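Local coordinates for protein mRNA interferase (Mycobacterium tuberculosis, PDB 6L2A) that probably acts as the toxin of a type II toxin-antitoxin pair, an endoribonuclease of the PemK/MazF family that cleaves RNA, at residues Gly9-Val14 with Arg97-Val102; Ala30-Asn35 with Ile50-Val55; Val67-Thr72 with Cys80-Glu85. The protein carries 6 engineered substitutions. All blocks are in the same frame, centred on the assembly; numbering follows the deposited sequence.

Contact 1 (Gly9-Val14 with Arg97-Val102)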
loop_
_atom_site.group_PDB
_atom_site.type_symbol
_atom_site.label_atom_id
_atom_site.label_comp_id
_atom_site.label_asym_id
_atom_site.label_seq_id
_atom_site.Cartn_x
_atom_site.Cartn_y
_atom_site.Cartn_z
ATOM N N GLY A 9 -6.638 8.289 -8.891
ATOM C CA GLY A 9 -8.005 8.688 -8.641
ATOM C C GLY A 9 -9.032 7.987 -9.501
ATOM O O GLY A 9 -10.228 8.059 -9.192
ATOM N N GLU A 10 -8.607 7.313 -10.564
ATOM C CA GLU A 10 -9.536 6.532 -11.365
ATOM C C GLU A 10 -9.965 5.279 -10.613
ATOM O O GLU A 10 -9.218 4.724 -9.801
ATOM C CB GLU A 10 -8.905 6.136 -12.698
ATOM C CG GLU A 10 -8.714 7.281 -13.672
ATOM C CD GLU A 10 -8.265 6.805 -15.039
ATOM O OE1 GLU A 10 -8.499 7.531 -16.025
ATOM O OE2 GLU A 10 -7.677 5.704 -15.127
ATOM N N ILE A 11 -11.184 4.830 -10.900
ATOM C CA ILE A 11 -11.736 3.608 -10.327
ATOM C C ILE A 11 -11.723 2.541 -11.409
ATOM O O ILE A 11 -12.321 2.720 -12.477
ATOM C CB ILE A 11 -13.152 3.827 -9.778
ATOM C CG1 ILE A 11 -13.124 4.900 -8.695
ATOM C CG2 ILE A 11 -13.724 2.523 -9.228
ATOM C CD1 ILE A 11 -14.476 5.296 -8.220
ATOM N N TRP A 12 -11.043 1.434 -11.132
ATOM C CA TRP A 12 -10.906 0.332 -12.067
ATOM C C TRP A 12 -11.428 -0.952 -11.442
ATOM O O TRP A 12 -11.315 -1.163 -10.232
ATOM C CB TRP A 12 -9.442 0.125 -12.479
ATOM C CG TRP A 12 -8.928 1.116 -13.471
ATOM C CD1 TRP A 12 -8.730 2.450 -13.271
ATOM C CD2 TRP A 12 -8.524 0.846 -14.817
ATOM N NE1 TRP A 12 -8.241 3.031 -14.415
ATOM C CE2 TRP A 12 -8.102 2.067 -15.379
ATOM C CE3 TRP A 12 -8.483 -0.310 -15.605
ATOM C CZ2 TRP A 12 -7.645 2.167 -16.692
ATOM C CZ3 TRP A 12 -8.028 -0.209 -16.909
ATOM C CH2 TRP A 12 -7.615 1.020 -17.439
ATOM N N GLN A 13 -12.003 -1.806 -12.280
ATOM C CA GLN A 13 -12.221 -3.193 -11.900
ATOM C C GLN A 13 -10.888 -3.923 -11.992
ATOM O O GLN A 13 -10.209 -3.856 -13.020
ATOM C CB GLN A 13 -13.262 -3.846 -12.808
ATOM C CG GLN A 13 -13.733 -5.216 -12.342
ATOM C CD GLN A 13 -14.705 -5.142 -11.176
ATOM O OE1 GLN A 13 -14.944 -4.073 -10.611
ATOM N NE2 GLN A 13 -15.281 -6.284 -10.817
ATOM N N VAL A 14 -10.494 -4.592 -10.908
ATOM C CA VAL A 14 -9.180 -5.213 -10.832
ATOM C C VAL A 14 -9.324 -6.649 -10.351
ATOM O O VAL A 14 -10.292 -7.016 -9.681
ATOM C CB VAL A 14 -8.211 -4.437 -9.907
ATOM C CG1 VAL A 14 -8.078 -2.994 -10.360
ATOM C CG2 VAL A 14 -8.676 -4.506 -8.460
ATOM N N ARG A 97 -10.813 -3.178 -16.381
ATOM C CA ARG A 97 -11.535 -2.144 -17.108
ATOM C C ARG A 97 -11.727 -0.944 -16.194
ATOM O O ARG A 97 -11.836 -1.110 -14.975
ATOM C CB ARG A 97 -12.895 -2.661 -17.606
ATOM C CG ARG A 97 -13.941 -2.793 -16.514
ATOM C CD ARG A 97 -15.117 -3.655 -16.941
ATOM N NE ARG A 97 -15.767 -4.260 -15.783
ATOM C CZ ARG A 97 -16.681 -3.649 -15.035
ATOM N NH1 ARG A 97 -17.061 -2.412 -15.328
ATOM N NH2 ARG A 97 -17.215 -4.274 -13.995
ATOM N N PRO A 98 -11.752 0.265 -16.746
ATOM C CA PRO A 98 -12.063 1.443 -15.932
ATOM C C PRO A 98 -13.559 1.576 -15.705
ATOM O O PRO A 98 -14.379 1.259 -16.569
ATOM C CB PRO A 98 -11.529 2.602 -16.781
ATOM C CG PRO A 98 -11.670 2.113 -18.183
ATOM C CD PRO A 98 -11.439 0.620 -18.140
ATOM N N ILE A 99 -13.905 2.061 -14.516
ATOM C CA ILE A 99 -15.291 2.230 -14.112
ATOM C C ILE A 99 -15.666 3.701 -13.993
ATOM O O ILE A 99 -16.758 4.105 -14.399
ATOM C CB ILE A 99 -15.559 1.483 -12.787
ATOM C CG1 ILE A 99 -15.363 -0.021 -12.978
ATOM C CG2 ILE A 99 -16.955 1.786 -12.263
ATOM C CD1 ILE A 99 -15.407 -0.809 -11.687
ATOM N N GLY A 100 -14.767 4.516 -13.451
ATOM C CA GLY A 100 -15.025 5.930 -13.286
ATOM C C GLY A 100 -13.889 6.634 -12.579
ATOM O O GLY A 100 -12.720 6.282 -12.761
ATOM N N ARG A 101 -14.221 7.623 -11.755
ATOM C CA ARG A 101 -13.214 8.447 -11.108
ATOM C C ARG A 101 -13.797 9.032 -9.834
ATOM O O ARG A 101 -14.983 9.369 -9.789
ATOM C CB ARG A 101 -12.757 9.568 -12.043
ATOM C CG ARG A 101 -11.463 10.246 -11.668
ATOM C CD ARG A 101 -11.302 11.501 -12.505
ATOM N NE ARG A 101 -12.602 12.108 -12.790
ATOM C CZ ARG A 101 -13.143 13.084 -12.065
ATOM N NH1 ARG A 101 -12.489 13.568 -11.017
ATOM N NH2 ARG A 101 -14.330 13.580 -12.389
ATOM N N VAL A 102 -12.969 9.149 -8.803
ATOM C CA VAL A 102 -13.370 9.897 -7.618
ATOM C C VAL A 102 -13.126 11.378 -7.874
ATOM O O VAL A 102 -12.265 11.758 -8.675
ATOM C CB VAL A 102 -12.624 9.408 -6.359
ATOM C CG1 VAL A 102 -12.749 7.895 -6.219
ATOM C CG2 VAL A 102 -11.159 9.831 -6.394
#

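Contact 2 (Ala30-Asn35 with Ile50-Val55)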
loop_
_atom_site.group_PDB
_atom_site.type_symbol
_atom_site.label_atom_id
_atom_site.label_comp_id
_atom_site.label_asym_id
_atom_site.label_seq_id
_atom_site.Cartn_x
_atom_site.Cartn_y
_atom_site.Cartn_z
ATOM N N ALA A 30 -11.440 -0.689 -7.421
ATOM C CA ALA A 30 -10.360 -0.144 -6.611
ATOM C C ALA A 30 -9.948 1.206 -7.175
ATOM O O ALA A 30 -10.131 1.476 -8.364
ATOM C CB ALA A 30 -9.158 -1.096 -6.563
ATOM N N VAL A 31 -9.398 2.051 -6.304
ATOM C CA VAL A 31 -8.937 3.387 -6.668
ATOM C C VAL A 31 -7.431 3.346 -6.890
ATOM O O VAL A 31 -6.683 2.880 -6.022
ATOM C CB VAL A 31 -9.294 4.418 -5.583
ATOM C CG1 VAL A 31 -8.866 5.818 -6.019
ATOM C CG2 VAL A 31 -10.783 4.375 -5.266
ATOM N N VAL A 32 -6.984 3.843 -8.043
ATOM C CA VAL A 32 -5.554 3.972 -8.304
ATOM C C VAL A 32 -4.979 5.078 -7.430
ATOM O O VAL A 32 -5.464 6.217 -7.452
ATOM C CB VAL A 32 -5.302 4.262 -9.790
ATOM C CG1 VAL A 32 -3.814 4.443 -10.042
ATOM C CG2 VAL A 32 -5.879 3.152 -10.665
ATOM N N VAL A 33 -3.934 4.758 -6.664
ATOM C CA VAL A 33 -3.342 5.744 -5.761
ATOM C C VAL A 33 -1.836 5.875 -5.962
ATOM O O VAL A 33 -1.197 6.740 -5.350
ATOM C CB VAL A 33 -3.665 5.422 -4.290
ATOM C CG1 VAL A 33 -5.162 5.514 -4.046
ATOM C CG2 VAL A 33 -3.131 4.048 -3.905
ATOM N N SER A 34 -1.247 5.029 -6.802
ATOM C CA SER A 34 0.137 5.263 -7.186
ATOM C C SER A 34 0.228 6.549 -8.006
ATOM O O SER A 34 -0.704 6.917 -8.723
ATOM C CB SER A 34 0.696 4.075 -7.973
ATOM O OG SER A 34 -0.220 3.605 -8.946
ATOM N N ASN A 35 1.356 7.248 -7.874
ATOM C CA ASN A 35 1.516 8.524 -8.559
ATOM C C ASN A 35 1.539 8.324 -10.074
ATOM O O ASN A 35 1.833 7.238 -10.585
ATOM C CB ASN A 35 2.786 9.238 -8.088
ATOM C CG ASN A 35 4.055 8.599 -8.620
ATOM O OD1 ASN A 35 4.464 8.855 -9.751
ATOM N ND2 ASN A 35 4.690 7.771 -7.800
ATOM N N ILE A 50 1.003 -1.227 -10.273
ATOM C CA ILE A 50 0.137 -0.119 -9.891
ATOM C C ILE A 50 -0.301 -0.374 -8.457
ATOM O O ILE A 50 -0.430 -1.525 -8.031
ATOM C CB ILE A 50 -1.087 0.005 -10.829
ATOM C CG1 ILE A 50 -0.637 -0.020 -12.289
ATOM C CG2 ILE A 50 -1.880 1.273 -10.543
ATOM C CD1 ILE A 50 0.210 1.168 -12.683
ATOM N N THR A 51 -0.517 0.697 -7.700
ATOM C CA THR A 51 -0.992 0.581 -6.330
ATOM C C THR A 51 -2.437 1.055 -6.271
ATOM O O THR A 51 -2.760 2.132 -6.780
ATOM C CB THR A 51 -0.111 1.384 -5.374
ATOM O OG1 THR A 51 1.228 0.875 -5.431
ATOM C CG2 THR A 51 -0.626 1.256 -3.958
ATOM N N VAL A 52 -3.305 0.236 -5.673
ATOM C CA VAL A 52 -4.737 0.496 -5.663
ATOM C C VAL A 52 -5.278 0.380 -4.245
ATOM O O VAL A 52 -4.699 -0.279 -3.379
ATOM C CB VAL A 52 -5.512 -0.458 -6.600
ATOM C CG1 VAL A 52 -5.030 -0.304 -8.037
ATOM C CG2 VAL A 52 -5.373 -1.900 -6.126
ATOM N N VAL A 53 -6.416 1.030 -4.029
ATOM C CA VAL A 53 -7.156 0.960 -2.772
ATOM C C VAL A 53 -8.513 0.322 -3.051
ATOM O O VAL A 53 -9.333 0.908 -3.774
ATOM C CB VAL A 53 -7.300 2.353 -2.141
ATOM C CG1 VAL A 53 -8.334 2.335 -1.039
ATOM C CG2 VAL A 53 -5.957 2.822 -1.602
ATOM N N PRO A 54 -8.788 -0.867 -2.519
ATOM C CA PRO A 54 -10.057 -1.537 -2.822
ATOM C C PRO A 54 -11.251 -0.774 -2.279
ATOM O O PRO A 54 -11.162 -0.035 -1.295
ATOM C CB PRO A 54 -9.915 -2.902 -2.135
ATOM C CG PRO A 54 -8.447 -3.091 -1.956
ATOM C CD PRO A 54 -7.888 -1.721 -1.731
ATOM N N VAL A 55 -12.388 -0.979 -2.935
ATOM C CA VAL A 55 -13.625 -0.272 -2.646
ATOM C C VAL A 55 -14.710 -1.300 -2.354
ATOM O O VAL A 55 -14.781 -2.340 -3.018
ATOM C CB VAL A 55 -14.009 0.643 -3.829
ATOM C CG1 VAL A 55 -15.425 1.114 -3.710
ATOM C CG2 VAL A 55 -13.066 1.834 -3.895
#

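Contact 3 (Val67-Thr72 with Cys80-Glu85)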
loop_
_atom_site.group_PDB
_atom_site.type_symbol
_atom_site.label_atom_id
_atom_site.label_comp_id
_atom_site.label_asym_id
_atom_site.label_seq_id
_atom_site.Cartn_x
_atom_site.Cartn_y
_atom_site.Cartn_z
ATOM N N VAL A 67 -12.731 6.196 3.095
ATOM C CA VAL A 67 -13.325 7.395 2.507
ATOM C C VAL A 67 -14.624 7.019 1.808
ATOM O O VAL A 67 -14.631 6.158 0.920
ATOM C CB VAL A 67 -12.371 8.092 1.523
ATOM C CG1 VAL A 67 -13.034 9.335 0.938
ATOM C CG2 VAL A 67 -11.067 8.465 2.216
ATOM N N LEU A 68 -15.714 7.679 2.190
ATOM C CA LEU A 68 -16.994 7.484 1.522
ATOM C C LEU A 68 -16.941 8.053 0.108
ATOM O O LEU A 68 -16.570 9.214 -0.091
ATOM C CB LEU A 68 -18.108 8.157 2.325
ATOM C CG LEU A 68 -19.512 8.216 1.714
ATOM C CD1 LEU A 68 -20.147 6.839 1.679
ATOM C CD2 LEU A 68 -20.385 9.193 2.485
ATOM N N LEU A 69 -17.306 7.231 -0.875
ATOM C CA LEU A 69 -17.304 7.622 -2.281
ATOM C C LEU A 69 -18.743 7.675 -2.783
ATOM O O LEU A 69 -19.429 6.648 -2.814
ATOM C CB LEU A 69 -16.476 6.650 -3.121
ATOM C CG LEU A 69 -15.014 6.458 -2.707
ATOM C CD1 LEU A 69 -14.331 5.421 -3.587
ATOM C CD2 LEU A 69 -14.270 7.784 -2.756
ATOM N N SER A 70 -19.190 8.864 -3.178
ATOM C CA SER A 70 -20.572 9.045 -3.608
ATOM C C SER A 70 -20.815 8.409 -4.973
ATOM O O SER A 70 -19.973 8.481 -5.872
ATOM C CB SER A 70 -20.920 10.533 -3.658
ATOM O OG SER A 70 -21.811 10.808 -4.727
ATOM N N ALA A 71 -21.993 7.795 -5.128
ATOM C CA ALA A 71 -22.335 7.140 -6.387
ATOM C C ALA A 71 -22.469 8.140 -7.530
ATOM O O ALA A 71 -22.172 7.806 -8.683
ATOM C CB ALA A 71 -23.631 6.343 -6.227
ATOM N N THR A 72 -22.897 9.368 -7.231
ATOM C CA THR A 72 -23.169 10.375 -8.252
ATOM C C THR A 72 -21.920 10.841 -8.999
ATOM O O THR A 72 -22.045 11.682 -9.894
ATOM C CB THR A 72 -23.868 11.581 -7.616
ATOM O OG1 THR A 72 -22.939 12.294 -6.790
ATOM C CG2 THR A 72 -25.048 11.130 -6.763
ATOM N N CYS A 80 -20.076 3.866 -1.838
ATOM C CA CYS A 80 -19.069 2.888 -1.473
ATOM C C CYS A 80 -18.022 3.579 -0.618
ATOM O O CYS A 80 -18.029 4.802 -0.459
ATOM C CB CYS A 80 -18.433 2.260 -2.716
ATOM S SG CYS A 80 -19.511 1.179 -3.684
ATOM N N LYS A 81 -17.112 2.793 -0.058
ATOM C CA LYS A 81 -16.004 3.365 0.686
ATOM C C LYS A 81 -14.698 2.756 0.204
ATOM O O LYS A 81 -14.602 1.543 -0.007
ATOM C CB LYS A 81 -16.166 3.171 2.206
ATOM C CG LYS A 81 -16.214 1.737 2.686
ATOM C CD LYS A 81 -16.242 1.691 4.208
ATOM C CE LYS A 81 -16.086 0.273 4.726
ATOM N NZ LYS A 81 -16.301 0.197 6.197
ATOM N N ALA A 82 -13.708 3.618 -0.010
ATOM C CA ALA A 82 -12.354 3.169 -0.286
ATOM C C ALA A 82 -11.698 2.765 1.026
ATOM O O ALA A 82 -11.795 3.487 2.021
ATOM C CB ALA A 82 -11.548 4.274 -0.969
ATOM N N GLN A 83 -11.045 1.611 1.030
ATOM C CA GLN A 83 -10.448 1.041 2.236
ATOM C C GLN A 83 -8.931 1.160 2.118
ATOM O O GLN A 83 -8.268 0.275 1.574
ATOM C CB GLN A 83 -10.877 -0.410 2.415
ATOM C CG GLN A 83 -12.379 -0.625 2.425
ATOM C CD GLN A 83 -12.745 -2.086 2.600
ATOM O OE1 GLN A 83 -13.008 -2.793 1.628
ATOM N NE2 GLN A 83 -12.755 -2.548 3.844
ATOM N N ALA A 84 -8.381 2.261 2.637
ATOM C CA ALA A 84 -6.941 2.476 2.555
ATOM C C ALA A 84 -6.153 1.434 3.334
ATOM O O ALA A 84 -4.986 1.190 3.007
ATOM C CB ALA A 84 -6.579 3.877 3.052
ATOM N N GLU A 85 -6.756 0.814 4.352
ATOM C CA GLU A 85 -6.070 -0.243 5.084
ATOM C C GLU A 85 -5.933 -1.523 4.269
ATOM O O GLU A 85 -5.212 -2.431 4.693
ATOM C CB GLU A 85 -6.796 -0.534 6.404
ATOM C CG GLU A 85 -8.010 -1.462 6.307
ATOM C CD GLU A 85 -9.270 -0.779 5.790
ATOM O OE1 GLU A 85 -9.193 0.372 5.313
ATOM O OE2 GLU A 85 -10.350 -1.402 5.871
#

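Contact 1 (Gly9-Val14 with Arg97-Val102)
Pro-98 lies on the indole of Trp-12 in an antiparallel strand pair with a classic beta bulge, part of the SH3-like sheet of the MazF fold. The proline ring fits over one indole face: CB sits above the centre of the six-membered ring, 3.9 Å from its centroid and 17° off the normal, a CH-pi contact, and CD lies over the same face near Trp-12 CZ3, at the benzo end. The indole is held in turn at its nitrogen: Trp-12 NE1 donates in the ring plane to Glu-10 OE2 at 2.8 Å, and Arg-7 forms a salt bridge with the same carboxylate. At the bulge, Ile-99 and Gly-100 both stand opposite Ile-11. Ile-99 N donates to Ile-11 O at 2.7 Å, and Gly-100 N to Ile-11 O at 3.2 Å. The extra residue turns the Ile-99 side chain in toward the partner strand, where it fits between Ile-11 CG2, met by CB, and Gln-13 OE1, touched by CD1. Ile-11 CG1 is anti to the carbonyl carbon (chi1 -60°), and its CD1 packs 3.7 Å from Val-102 CG1, the two side chains crossing at about a right angle. At the other end of the pair, the Gln-13 and Arg-97 side chains run alongside each other, amide and guanidinium planes 31° apart, with Gln-13 CB under the rim of one guanidinium face, 3.9 Å from Arg-97 NE.

Contact 2 (Ala30-Asn35 with Ile50-Val55)
Strands 30-32 and 50-55 run antiparallel at 149°, Val-31 and Val-53 forming a hydrogen-bonded pair between the non-hydrogen-bonded pairs Ala-30/Pro-54 and Val-32/Val-52. Strand 28-32 ends at Val-32, yet Thr-51 O still receives two N-H groups from the same face of its plane, Val-33 N at 2.9 Å and Ser-34 N at 3.3 Å. Ser-34 extends the pairing with its side chain: chi1 of 44° sets OG between the backbone N and carbonyl carbon, where it accepts a nearly straight bond from Thr-51 N at 3.2 Å. The same OG bonds Asn-39 of helix 36-45 and lies against Ile-50 CG2, which also meets Val-32 CG1 at 3.7 Å. On the face of Val-31 and Val-53, the valines touch through their methyl branches. The Val-33 and Val-53 side chains cross at about a right angle, CG1 of the first 3.7 Å from CG2 of the second, and Val-31 CG2 reaches Val-55 CG2 at the same distance. Leu-110 and Leu-114 of helix 104-117 cover this face. On the other, Ala-30 CB nests against Val-52 CB at 3.7 Å. Thr-51 OG1 bonds Ser-89 and His-117 of the second subunit. Apolar branches thus fill both faces, while the buried hydroxyls of Ser-34 and Thr-51 find polar partners, tying this interior part of the sheet to helix 36-45 and to the second subunit.

Contact 3 (Val67-Thr72 with Cys80-Glu85)
Leu-69 N donates to Cys-80 O at 2.6 Å in a nearly straight bond (N-H...O 173°), the shortest polar bond of this antiparallel pair. Cys-80 N returns the bond to Leu-69 O, and Val-67 and Ala-82 repeat the exchange one hydrogen-bonded pair farther on, Ala-82 N reaching Val-67 O at 2.9 Å. Between them, the non-hydrogen-bonded pair Leu-68/Lys-81 adds a CA-H...O contact from Lys-81 CA to Val-67 O, 3.1 Å apart. Side-chain contact is sparse. Leu-69, its CG anti to the carbonyl carbon (chi1 -57°), extends CD1 to the methyl of Ala-82, 4.0 Å from CB. On the opposite face, Leu-68 CD1 bends over Cys-80 O at 3.6 Å, and Lys-81 lays its CB against Val-67 O before its extended chain carries NZ away to Lys-61 O and Gln-66 OE1. Past the strand, Ser-70 is an N-cap: its OG accepts a weak bond from Thr-72 N and another bond from Thr-72 OG1, the latter at 2.8 Å. Strand 80-83 is the central member here: strand 66-69 pairs along one edge and strand 49-56 along the other, through Thr-56 and Pro-54, while Val-67 packs against Gln-109 and Ala-113 of helix 104-117.

All three contacts join antiparallel strands of one curled sheet. Contact 1, formed by the first and last of its strands in the chain, encloses the other two in sequence; contact 2 closes before contact 3 opens. The centres of contacts 1 and 2 lie about 9 Å apart, and contact 3 is about 12 Å from each. Neighbouring strands 10-14 and 28-32 connect contacts 1 and 2, with Trp-12 O accepting from Ala-30 N. Strands 49-56 and 80-83 link contacts 2 and 3, and Val-102 touches Leu-69 between contacts 1 and 3. Helix 104-117 packs against contacts 2 and 3, which border the dimer interface through Val-33 to Asn-35 with Thr-51, and through Glu-85, respectively.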